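Local coordinates for hypothetical protein (Bacteroides caccae, PDB 4M8R), which is of unknown function but joins an N-terminal Ig-like domain to a larger domain that resembles a WD40-type beta-propeller, at residues 147-155 against 166-177; 190-198 against 209-220. All coordinates share one frame; numbering follows the deposited sequence.

Contact 1 (147-155 against 166-177); sequences SAHPDFRSV and GLAEENGVQQPF
The first two strands of a four-stranded antiparallel sheet, probably one blade of the WD40-like domain, meet where Arg153 pairs with Leu167; the third strand supplies Gln174 and Phe177. Leu167 N donates to Arg153 O at 2.8 Å, while the return bond from Arg153 N to Leu167 O is bent and weak. Before the strand, a type I turn brings His149, Asp151 and Phe152 against the neighbouring strand. Asp151 suits the turn because its short carboxylate reaches back: OD2 takes the backbone N-H of Glu169 on its syn side at 2.8 Å. Phe152 sets its ring against Gly166, where a side chain would collide with CE1. Beside Ala168, whose small methyl leaves room, the His149 ring lies obliquely to that of Phe177, centroids 4.2 Å apart and planes at 34°, with NE2 over the Phe177 face. Bent at chi3 (60°), Arg153 brings NH2 to Gln174 OE1 at 2.9 Å, from above the amide plane. Gln174 NE2 donates to Glu169 OE1, and Arg153 NH1 forms a salt bridge with Asp259. The glutamine amide thus bridges a cationic and an anionic side chain, which would probably polarise it and restrain its rotation.

Contact 2 (190-198 against 209-220); sequences SFYDYNTLA and AIQQRGKGYSLY. With PO4 (phosphate ion), chain D; PO4 (phosphate ion), chain C.
Thr196 and Gln211 form an antiparallel non-hydrogen-bonded pair, CA to CA 4.4 Å, flanked by backbone bonds from Gln212 N to Asn195 O and from Leu197 N to Ile210 O. On the face carrying this pair, the two side chains run side by side, and the Gln211 amide spends both N-H groups on hydroxyls: NE2 reaches Thr196 OG1 at 3.0 Å, almost straight at 174°, and Ser190 OG at 2.9 Å. Both acceptors lie near the amide plane, an arrangement that fixes the rotation of the buried group. Thr196 suits its place because its OG1 accepts here and also bonds to Gln174 O of strand 173-180, while CG2 packs on Ala209. A water joins Ser190 OG to Gln211 OE1. Replacing Gln211 by an alanine is likely to leave Ser190 and Thr196 without the donor they share and the water without its OE1 partner.

Strands 196-201 and 208-212 form a hairpin, probably of the next blade in the propeller-like domain. Leu197, with CG anti to its carbonyl carbon (chi1 -80°), lays that atom over the Tyr217 face in a CH-pi contact, 4.0 Å from the centroid; its CD1 meets Ile210 CG2. Leucine suits this buried place because its branch point can rest on the ring while a methyl reaches Ile210. The Tyr194 ring instead covers backbone carbonyls, Gln212 O lying over one face, 3.2 Å from CG. Beyond it, the extended Arg213 side chain spans two phosphate ions, probably from the crystallisation liquor: NE and NH2 grip the chain D ion, with NE to O3 at 2.8 Å, whereas NH1 and NH2 converge on O3 of the chain C ion. Arg49, Arg89 and Lys105 of the second subunit also bind these ions.

Contacts 1 and 2 follow one another along the chain, the first closing before the second opens, with centres about 14 Å apart. They belong to successive sheets of the WD40-like domain: contact 1 lies in the four-stranded sheet 153-156, 163-170, 173-180, 186-188, and contact 2 in the sheet that holds strands 196-201, 208-212 and 217-221. The sheets meet directly. Gln175 NE2 probably donates to Asp193 OD1 at 2.8 Å, and Pro176 packs on Ser190. Two successive sheets, probably adjacent blades, are thus joined by polar bonds as well as by packing. Contact 2 also approaches the second subunit, whereas no other chain of the assembly touches the segments of contact 1.

Contact 1 (147-155 against 166-177)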
loop_
_atom_site.group_PDB
_atom_site.type_symbol
_atom_site.label_atom_id
_atom_site.label_comp_id
_atom_site.label_asym_id
_atom_site.label_seq_id
_atom_site.Cartn_x
_atom_site.Cartn_y
_atom_site.Cartn_z
ATOM N N SER A 147 -30.888 12.973 23.078
ATOM C CA SER A 147 -32.015 13.898 23.258
ATOM C C SER A 147 -31.864 15.231 22.519
ATOM O O SER A 147 -32.847 15.941 22.320
ATOM C CB SER A 147 -32.260 14.159 24.747
ATOM O OG SER A 147 -31.123 14.743 25.354
ATOM N N ALA A 148 -30.641 15.579 22.128
ATOM C CA ALA A 148 -30.413 16.758 21.292
ATOM C C ALA A 148 -30.978 16.545 19.883
ATOM O O ALA A 148 -31.431 17.492 19.243
ATOM C CB ALA A 148 -28.928 17.087 21.228
ATOM N N HIS A 149 -30.938 15.302 19.402
ATOM C CA HIS A 149 -31.546 14.934 18.120
ATOM C C HIS A 149 -32.336 13.632 18.286
ATOM O O HIS A 149 -31.911 12.578 17.812
ATOM C CB HIS A 149 -30.475 14.789 17.030
ATOM C CG HIS A 149 -29.750 16.063 16.730
ATOM N ND1 HIS A 149 -30.357 17.140 16.120
ATOM C CD2 HIS A 149 -28.469 16.437 16.966
ATOM C CE1 HIS A 149 -29.481 18.121 15.992
ATOM N NE2 HIS A 149 -28.329 17.720 16.497
ATOM N N PRO A 150 -33.501 13.704 18.955
ATOM C CA PRO A 150 -34.272 12.497 19.263
ATOM C C PRO A 150 -34.815 11.779 18.032
ATOM O O PRO A 150 -35.167 10.610 18.114
ATOM C CB PRO A 150 -35.421 13.021 20.129
ATOM C CG PRO A 150 -35.576 14.448 19.737
ATOM C CD PRO A 150 -34.205 14.932 19.367
ATOM N N ASP A 151 -34.867 12.483 16.906
ATOM C CA ASP A 151 -35.357 11.926 15.644
ATOM C C ASP A 151 -34.241 11.304 14.790
ATOM O O ASP A 151 -34.453 11.031 13.605
ATOM C CB ASP A 151 -36.087 13.017 14.842
ATOM C CG ASP A 151 -35.211 14.242 14.562
ATOM O OD1 ASP A 151 -34.337 14.574 15.399
ATOM O OD2 ASP A 151 -35.406 14.880 13.506
ATOM N N PHE A 152 -33.071 11.076 15.393
ATOM C CA PHE A 152 -31.904 10.536 14.689
ATOM C C PHE A 152 -32.292 9.288 13.914
ATOM O O PHE A 152 -32.900 8.372 14.457
ATOM C CB PHE A 152 -30.779 10.228 15.687
ATOM C CG PHE A 152 -29.398 10.140 15.078
ATOM C CD1 PHE A 152 -28.968 11.046 14.115
ATOM C CD2 PHE A 152 -28.497 9.181 15.526
ATOM C CE1 PHE A 152 -27.691 10.969 13.586
ATOM C CE2 PHE A 152 -27.216 9.104 15.005
ATOM C CZ PHE A 152 -26.813 9.999 14.033
ATOM N N ARG A 153 -31.916 9.263 12.641
ATOM C CA ARG A 153 -32.527 8.379 11.662
ATOM C C ARG A 153 -31.484 7.891 10.665
ATOM O O ARG A 153 -30.496 8.577 10.424
ATOM C CB ARG A 153 -33.587 9.187 10.928
ATOM C CG ARG A 153 -34.691 8.399 10.267
ATOM C CD ARG A 153 -35.811 9.348 9.871
ATOM N NE ARG A 153 -35.346 10.374 8.932
ATOM C CZ ARG A 153 -35.735 10.491 7.660
ATOM N NH1 ARG A 153 -36.624 9.655 7.125
ATOM N NH2 ARG A 153 -35.236 11.468 6.914
ATOM N N SER A 154 -31.714 6.719 10.078
ATOM C CA SER A 154 -30.857 6.200 9.010
ATOM C C SER A 154 -29.413 6.099 9.487
ATOM O O SER A 154 -28.480 6.561 8.828
ATOM C CB SER A 154 -30.955 7.097 7.773
ATOM O OG SER A 154 -30.347 6.485 6.653
ATOM N N VAL A 155 -29.243 5.479 10.644
ATOM C CA VAL A 155 -27.975 5.513 11.349
ATOM C C VAL A 155 -26.974 4.532 10.752
ATOM O O VAL A 155 -27.277 3.356 10.565
ATOM C CB VAL A 155 -28.178 5.231 12.843
ATOM C CG1 VAL A 155 -26.853 5.294 13.581
ATOM C CG2 VAL A 155 -29.163 6.239 13.421
ATOM N N GLY A 166 -25.984 9.957 10.757
ATOM C CA GLY A 166 -27.414 9.780 10.509
ATOM C C GLY A 166 -28.080 11.105 10.190
ATOM O O GLY A 166 -27.420 12.142 10.164
ATOM N N LEU A 167 -29.386 11.071 9.951
ATOM C CA LEU A 167 -30.144 12.270 9.610
ATOM C C LEU A 167 -30.991 12.738 10.782
ATOM O O LEU A 167 -31.543 11.921 11.521
ATOM C CB LEU A 167 -31.052 11.995 8.417
ATOM C CG LEU A 167 -30.356 11.511 7.148
ATOM C CD1 LEU A 167 -31.388 11.191 6.079
ATOM C CD2 LEU A 167 -29.360 12.546 6.650
ATOM N N ALA A 168 -31.095 14.057 10.937
ATOM C CA ALA A 168 -31.934 14.663 11.964
ATOM C C ALA A 168 -32.430 16.033 11.516
ATOM O O ALA A 168 -31.818 16.682 10.666
ATOM C CB ALA A 168 -31.171 14.783 13.269
ATOM N N GLU A 169 -33.554 16.459 12.087
ATOM C CA GLU A 169 -34.156 17.743 11.751
ATOM C C GLU A 169 -33.301 18.871 12.302
ATOM O O GLU A 169 -32.911 18.846 13.467
ATOM C CB GLU A 169 -35.566 17.840 12.333
ATOM C CG GLU A 169 -36.363 19.048 11.857
ATOM C CD GLU A 169 -37.107 18.796 10.558
ATOM O OE1 GLU A 169 -36.622 18.006 9.718
ATOM O OE2 GLU A 169 -38.189 19.391 10.378
ATOM N N GLU A 170 -33.010 19.854 11.457
ATOM C CA GLU A 170 -32.266 21.039 11.865
ATOM C C GLU A 170 -32.622 22.183 10.929
ATOM O O GLU A 170 -32.502 22.045 9.709
ATOM C CB GLU A 170 -30.758 20.772 11.828
ATOM C CG GLU A 170 -29.891 21.874 12.436
ATOM C CD GLU A 170 -29.781 21.800 13.952
ATOM O OE1 GLU A 170 -30.757 21.383 14.615
ATOM O OE2 GLU A 170 -28.711 22.166 14.484
ATOM N N ASN A 171 -33.070 23.299 11.503
ATOM C CA ASN A 171 -33.521 24.455 10.730
ATOM C C ASN A 171 -34.581 24.078 9.694
ATOM O O ASN A 171 -34.550 24.549 8.559
ATOM C CB ASN A 171 -32.331 25.161 10.062
ATOM C CG ASN A 171 -31.297 25.642 11.068
ATOM O OD1 ASN A 171 -31.637 26.041 12.181
ATOM N ND2 ASN A 171 -30.028 25.620 10.673
ATOM N N GLY A 172 -35.503 23.204 10.091
ATOM C CA GLY A 172 -36.653 22.856 9.264
ATOM C C GLY A 172 -36.424 21.832 8.167
ATOM O O GLY A 172 -37.342 21.553 7.393
ATOM N N VAL A 173 -35.213 21.276 8.082
ATOM C CA VAL A 173 -34.906 20.249 7.078
ATOM C C VAL A 173 -34.066 19.113 7.642
ATOM O O VAL A 173 -33.480 19.229 8.715
ATOM C CB VAL A 173 -34.178 20.832 5.843
ATOM C CG1 VAL A 173 -35.076 21.809 5.095
ATOM C CG2 VAL A 173 -32.863 21.495 6.237
ATOM N N GLN A 174 -34.020 18.016 6.892
ATOM C CA GLN A 174 -33.205 16.857 7.239
ATOM C C GLN A 174 -31.749 17.123 6.868
ATOM O O GLN A 174 -31.452 17.510 5.732
ATOM C CB GLN A 174 -33.723 15.602 6.515
ATOM C CG GLN A 174 -35.039 15.066 7.061
ATOM C CD GLN A 174 -34.891 14.463 8.454
ATOM O OE1 GLN A 174 -34.171 13.484 8.644
ATOM N NE2 GLN A 174 -35.584 15.036 9.429
ATOM N N GLN A 175 -30.853 16.912 7.831
ATOM C CA GLN A 175 -29.425 17.156 7.648
ATOM C C GLN A 175 -28.587 16.063 8.296
ATOM O O GLN A 175 -29.009 15.448 9.275
ATOM C CB GLN A 175 -29.033 18.491 8.270
ATOM C CG GLN A 175 -29.762 19.683 7.685
ATOM C CD GLN A 175 -29.015 20.981 7.936
ATOM O OE1 GLN A 175 -27.851 21.116 7.557
ATOM N NE2 GLN A 175 -29.687 21.950 8.554
ATOM N N PRO A 176 -27.381 15.822 7.757
ATOM C CA PRO A 176 -26.508 14.805 8.321
ATOM C C PRO A 176 -25.734 15.288 9.546
ATOM O O PRO A 176 -25.217 16.411 9.551
ATOM C CB PRO A 176 -25.550 14.494 7.174
ATOM C CG PRO A 176 -25.494 15.750 6.390
ATOM C CD PRO A 176 -26.857 16.356 6.490
ATOM N N PHE A 177 -25.661 14.423 10.556
ATOM C CA PHE A 177 -24.881 14.664 11.768
ATOM C C PHE A 177 -24.002 13.475 12.110
ATOM O O PHE A 177 -24.321 12.343 11.765
ATOM C CB PHE A 177 -25.814 14.917 12.942
ATOM C CG PHE A 177 -26.529 16.221 12.861
ATOM C CD1 PHE A 177 -25.969 17.361 13.414
ATOM C CD2 PHE A 177 -27.752 16.312 12.222
ATOM C CE1 PHE A 177 -26.624 18.572 13.340
ATOM C CE2 PHE A 177 -28.408 17.519 12.140
ATOM C CZ PHE A 177 -27.845 18.651 12.701
#

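Contact 2 (190-198 against 209-220)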
loop_
_atom_site.group_PDB
_atom_site.type_symbol
_atom_site.label_atom_id
_atom_site.label_comp_id
_atom_site.label_asym_id
_atom_site.label_seq_id
_atom_site.Cartn_x
_atom_site.Cartn_y
_atom_site.Cartn_z
ATOM N N SER A 190 -22.910 18.894 6.994
ATOM C CA SER A 190 -23.126 19.734 5.816
ATOM C C SER A 190 -22.925 21.201 6.160
ATOM O O SER A 190 -23.300 21.657 7.239
ATOM C CB SER A 190 -24.520 19.519 5.237
ATOM O OG SER A 190 -24.609 18.264 4.583
ATOM N N PHE A 191 -22.317 21.934 5.237
ATOM C CA PHE A 191 -22.102 23.356 5.428
ATOM C C PHE A 191 -23.414 24.120 5.275
ATOM O O PHE A 191 -23.758 24.927 6.132
ATOM C CB PHE A 191 -21.055 23.897 4.453
ATOM C CG PHE A 191 -20.630 25.295 4.763
ATOM C CD1 PHE A 191 -19.749 25.544 5.802
ATOM C CD2 PHE A 191 -21.140 26.370 4.044
ATOM C CE1 PHE A 191 -19.368 26.838 6.104
ATOM C CE2 PHE A 191 -20.765 27.665 4.341
ATOM C CZ PHE A 191 -19.878 27.901 5.371
ATOM N N TYR A 192 -24.137 23.865 4.192
ATOM C CA TYR A 192 -25.406 24.548 3.952
ATOM C C TYR A 192 -26.577 23.761 4.529
ATOM O O TYR A 192 -26.485 22.559 4.767
ATOM C CB TYR A 192 -25.627 24.793 2.455
ATOM C CG TYR A 192 -24.686 25.809 1.838
ATOM C CD1 TYR A 192 -24.659 27.131 2.284
ATOM C CD2 TYR A 192 -23.839 25.454 0.792
ATOM C CE1 TYR A 192 -23.802 28.061 1.714
ATOM C CE2 TYR A 192 -22.982 26.377 0.217
ATOM C CZ TYR A 192 -22.965 27.676 0.679
ATOM O OH TYR A 192 -22.106 28.577 0.098
ATOM N N ASP A 193 -27.686 24.461 4.740
ATOM C CA ASP A 193 -28.905 23.874 5.288
ATOM C C ASP A 193 -29.801 23.373 4.158
ATOM O O ASP A 193 -30.881 23.903 3.934
ATOM C CB ASP A 193 -29.643 24.908 6.147
ATOM C CG ASP A 193 -28.833 25.349 7.354
ATOM O OD1 ASP A 193 -28.573 24.507 8.238
ATOM O OD2 ASP A 193 -28.459 26.538 7.417
ATOM N N TYR A 194 -29.333 22.355 3.442
ATOM C CA TYR A 194 -30.094 21.770 2.343
ATOM C C TYR A 194 -30.745 20.482 2.821
ATOM O O TYR A 194 -30.126 19.692 3.528
ATOM C CB TYR A 194 -29.189 21.491 1.133
ATOM C CG TYR A 194 -28.553 22.721 0.484
ATOM C CD1 TYR A 194 -29.172 23.974 0.531
ATOM C CD2 TYR A 194 -27.345 22.620 -0.215
ATOM C CE1 TYR A 194 -28.598 25.085 -0.071
ATOM C CE2 TYR A 194 -26.768 23.729 -0.826
ATOM C CZ TYR A 194 -27.399 24.961 -0.750
ATOM O OH TYR A 194 -26.845 26.078 -1.342
ATOM N N ASN A 195 -31.998 20.273 2.435
ATOM C CA ASN A 195 -32.725 19.077 2.834
ATOM C C ASN A 195 -32.082 17.831 2.243
ATOM O O ASN A 195 -31.678 17.822 1.081
ATOM C CB ASN A 195 -34.189 19.162 2.395
ATOM C CG ASN A 195 -35.036 18.032 2.953
ATOM O OD1 ASN A 195 -35.053 17.794 4.160
ATOM N ND2 ASN A 195 -35.730 17.321 2.074
ATOM N N THR A 196 -32.000 16.785 3.055
ATOM C CA THR A 196 -31.325 15.556 2.680
ATOM C C THR A 196 -32.327 14.412 2.512
ATOM O O THR A 196 -32.969 13.997 3.476
ATOM C CB THR A 196 -30.293 15.185 3.756
ATOM O OG1 THR A 196 -29.478 16.329 4.043
ATOM C CG2 THR A 196 -29.412 14.030 3.294
ATOM N N LEU A 197 -32.444 13.907 1.287
ATOM C CA LEU A 197 -33.275 12.742 1.000
ATOM C C LEU A 197 -32.808 11.495 1.728
ATOM O O LEU A 197 -33.627 10.735 2.239
ATOM C CB LEU A 197 -33.256 12.412 -0.495
ATOM C CG LEU A 197 -34.133 13.199 -1.451
ATOM C CD1 LEU A 197 -34.056 12.545 -2.825
ATOM C CD2 LEU A 197 -35.575 13.252 -0.969
ATOM N N ALA A 198 -31.496 11.264 1.736
ATOM C CA ALA A 198 -30.941 10.012 2.239
ATOM C C ALA A 198 -29.432 10.061 2.357
ATOM O O ALA A 198 -28.771 10.777 1.615
ATOM C CB ALA A 198 -31.326 8.865 1.314
ATOM N N ALA A 209 -24.476 11.725 0.504
ATOM C CA ALA A 209 -25.844 12.134 0.785
ATOM C C ALA A 209 -26.462 12.783 -0.444
ATOM O O ALA A 209 -25.783 13.497 -1.181
ATOM C CB ALA A 209 -25.881 13.088 1.966
ATOM N N ILE A 210 -27.742 12.509 -0.670
ATOM C CA ILE A 210 -28.489 13.156 -1.733
ATOM C C ILE A 210 -29.175 14.371 -1.111
ATOM O O ILE A 210 -29.990 14.231 -0.203
ATOM C CB ILE A 210 -29.511 12.196 -2.371
ATOM C CG1 ILE A 210 -28.785 10.982 -2.966
ATOM C CG2 ILE A 210 -30.302 12.903 -3.458
ATOM C CD1 ILE A 210 -29.681 9.805 -3.293
ATOM N N GLN A 211 -28.819 15.560 -1.584
ATOM C CA GLN A 211 -29.286 16.801 -0.975
ATOM C C GLN A 211 -29.749 17.792 -2.020
ATOM O O GLN A 211 -29.307 17.749 -3.166
ATOM C CB GLN A 211 -28.176 17.442 -0.154
ATOM C CG GLN A 211 -27.661 16.576 0.978
ATOM C CD GLN A 211 -26.626 17.301 1.810
ATOM O OE1 GLN A 211 -25.575 17.697 1.304
ATOM N NE2 GLN A 211 -26.912 17.476 3.097
ATOM N N GLN A 212 -30.636 18.689 -1.599
ATOM C CA GLN A 212 -31.252 19.666 -2.488
ATOM C C GLN A 212 -30.328 20.865 -2.692
ATOM O O GLN A 212 -30.384 21.841 -1.941
ATOM C CB GLN A 212 -32.593 20.115 -1.913
ATOM C CG GLN A 212 -33.379 21.024 -2.832
ATOM C CD GLN A 212 -34.826 21.153 -2.402
ATOM O OE1 GLN A 212 -35.118 21.373 -1.225
ATOM N NE2 GLN A 212 -35.741 21.001 -3.351
ATOM N N ARG A 213 -29.486 20.779 -3.718
ATOM C CA ARG A 213 -28.512 21.829 -4.031
ATOM C C ARG A 213 -29.180 23.117 -4.517
ATOM O O ARG A 213 -28.628 24.204 -4.354
ATOM C CB ARG A 213 -27.516 21.322 -5.084
ATOM C CG ARG A 213 -26.341 22.251 -5.361
ATOM C CD ARG A 213 -25.322 21.579 -6.264
ATOM N NE ARG A 213 -24.142 22.414 -6.460
ATOM C CZ ARG A 213 -23.147 22.141 -7.301
ATOM N NH1 ARG A 213 -23.168 21.046 -8.050
ATOM N NH2 ARG A 213 -22.115 22.973 -7.392
ATOM N N GLY A 214 -30.362 22.985 -5.120
ATOM C CA GLY A 214 -31.131 24.140 -5.572
ATOM C C GLY A 214 -32.551 23.752 -5.939
ATOM O O GLY A 214 -33.333 23.356 -5.076
ATOM N N LYS A 215 -32.880 23.864 -7.221
ATOM C CA LYS A 215 -34.167 23.398 -7.730
ATOM C C LYS A 215 -34.300 21.880 -7.581
ATOM O O LYS A 215 -35.388 21.372 -7.313
ATOM C CB LYS A 215 -34.347 23.803 -9.199
ATOM C CG LYS A 215 -33.392 23.111 -10.166
ATOM C CD LYS A 215 -33.253 23.862 -11.486
ATOM C CE LYS A 215 -32.132 23.282 -12.342
ATOM N NZ LYS A 215 -30.788 23.406 -11.701
ATOM N N GLY A 216 -33.182 21.169 -7.736
ATOM C CA GLY A 216 -33.166 19.708 -7.667
ATOM C C GLY A 216 -32.101 19.147 -6.748
ATOM O O GLY A 216 -31.469 19.879 -5.976
ATOM N N TYR A 217 -31.901 17.834 -6.847
ATOM C CA TYR A 217 -31.052 17.097 -5.924
ATOM C C TYR A 217 -29.716 16.705 -6.545
ATOM O O TYR A 217 -29.648 16.342 -7.717
ATOM C CB TYR A 217 -31.792 15.854 -5.425
ATOM C CG TYR A 217 -32.960 16.199 -4.535
ATOM C CD1 TYR A 217 -32.777 16.403 -3.175
ATOM C CD2 TYR A 217 -34.243 16.354 -5.056
ATOM C CE1 TYR A 217 -33.836 16.738 -2.351
ATOM C CE2 TYR A 217 -35.311 16.687 -4.238
ATOM C CZ TYR A 217 -35.099 16.879 -2.887
ATOM O OH TYR A 217 -36.140 17.212 -2.056
ATOM N N SER A 218 -28.661 16.793 -5.740
ATOM C CA SER A 218 -27.312 16.409 -6.150
ATOM C C SER A 218 -26.709 15.448 -5.142
ATOM O O SER A 218 -27.190 15.330 -4.016
ATOM C CB SER A 218 -26.406 17.636 -6.254
ATOM O OG SER A 218 -26.793 18.467 -7.328
ATOM N N LEU A 219 -25.646 14.769 -5.555
ATOM C CA LEU A 219 -24.957 13.815 -4.701
ATOM C C LEU A 219 -23.768 14.504 -4.036
ATOM O O LEU A 219 -22.973 15.146 -4.712
ATOM C CB LEU A 219 -24.487 12.623 -5.532
ATOM C CG LEU A 219 -23.846 11.465 -4.771
ATOM C CD1 LEU A 219 -24.839 10.836 -3.806
ATOM C CD2 LEU A 219 -23.321 10.435 -5.757
ATOM N N TYR A 220 -23.666 14.366 -2.719
ATOM C CA TYR A 220 -22.633 15.032 -1.927
ATOM C C TYR A 220 -21.806 14.024 -1.148
ATOM O O TYR A 220 -22.299 12.965 -0.772
ATOM C CB TYR A 220 -23.265 15.960 -0.888
ATOM C CG TYR A 220 -23.821 17.267 -1.409
ATOM C CD1 TYR A 220 -25.008 17.303 -2.131
ATOM C CD2 TYR A 220 -23.182 18.473 -1.130
ATOM C CE1 TYR A 220 -25.527 18.503 -2.586
ATOM C CE2 TYR A 220 -23.695 19.676 -1.579
ATOM C CZ TYR A 220 -24.864 19.688 -2.301
ATOM O OH TYR A 220 -25.360 20.885 -2.747
HETATM P P PO4 D . -22.471 25.454 -4.530
HETATM O O1 PO4 D . -22.048 25.677 -3.098
HETATM O O2 PO4 D . -21.327 24.917 -5.357
HETATM O O3 PO4 D . -23.612 24.468 -4.601
HETATM O O4 PO4 D . -22.894 26.790 -5.084
HETATM P P PO4 C . -19.939 22.371 -10.246
HETATM O O1 PO4 C . -19.560 23.661 -9.543
HETATM O O2 PO4 C . -18.804 21.905 -11.122
HETATM O O3 PO4 C . -20.234 21.310 -9.227
HETATM O O4 PO4 C . -21.190 22.590 -11.053
HETATM O O HOH W 1 -23.201 18.846 2.183
HETATM O O HOH W 2 -33.211 22.345 0.520
#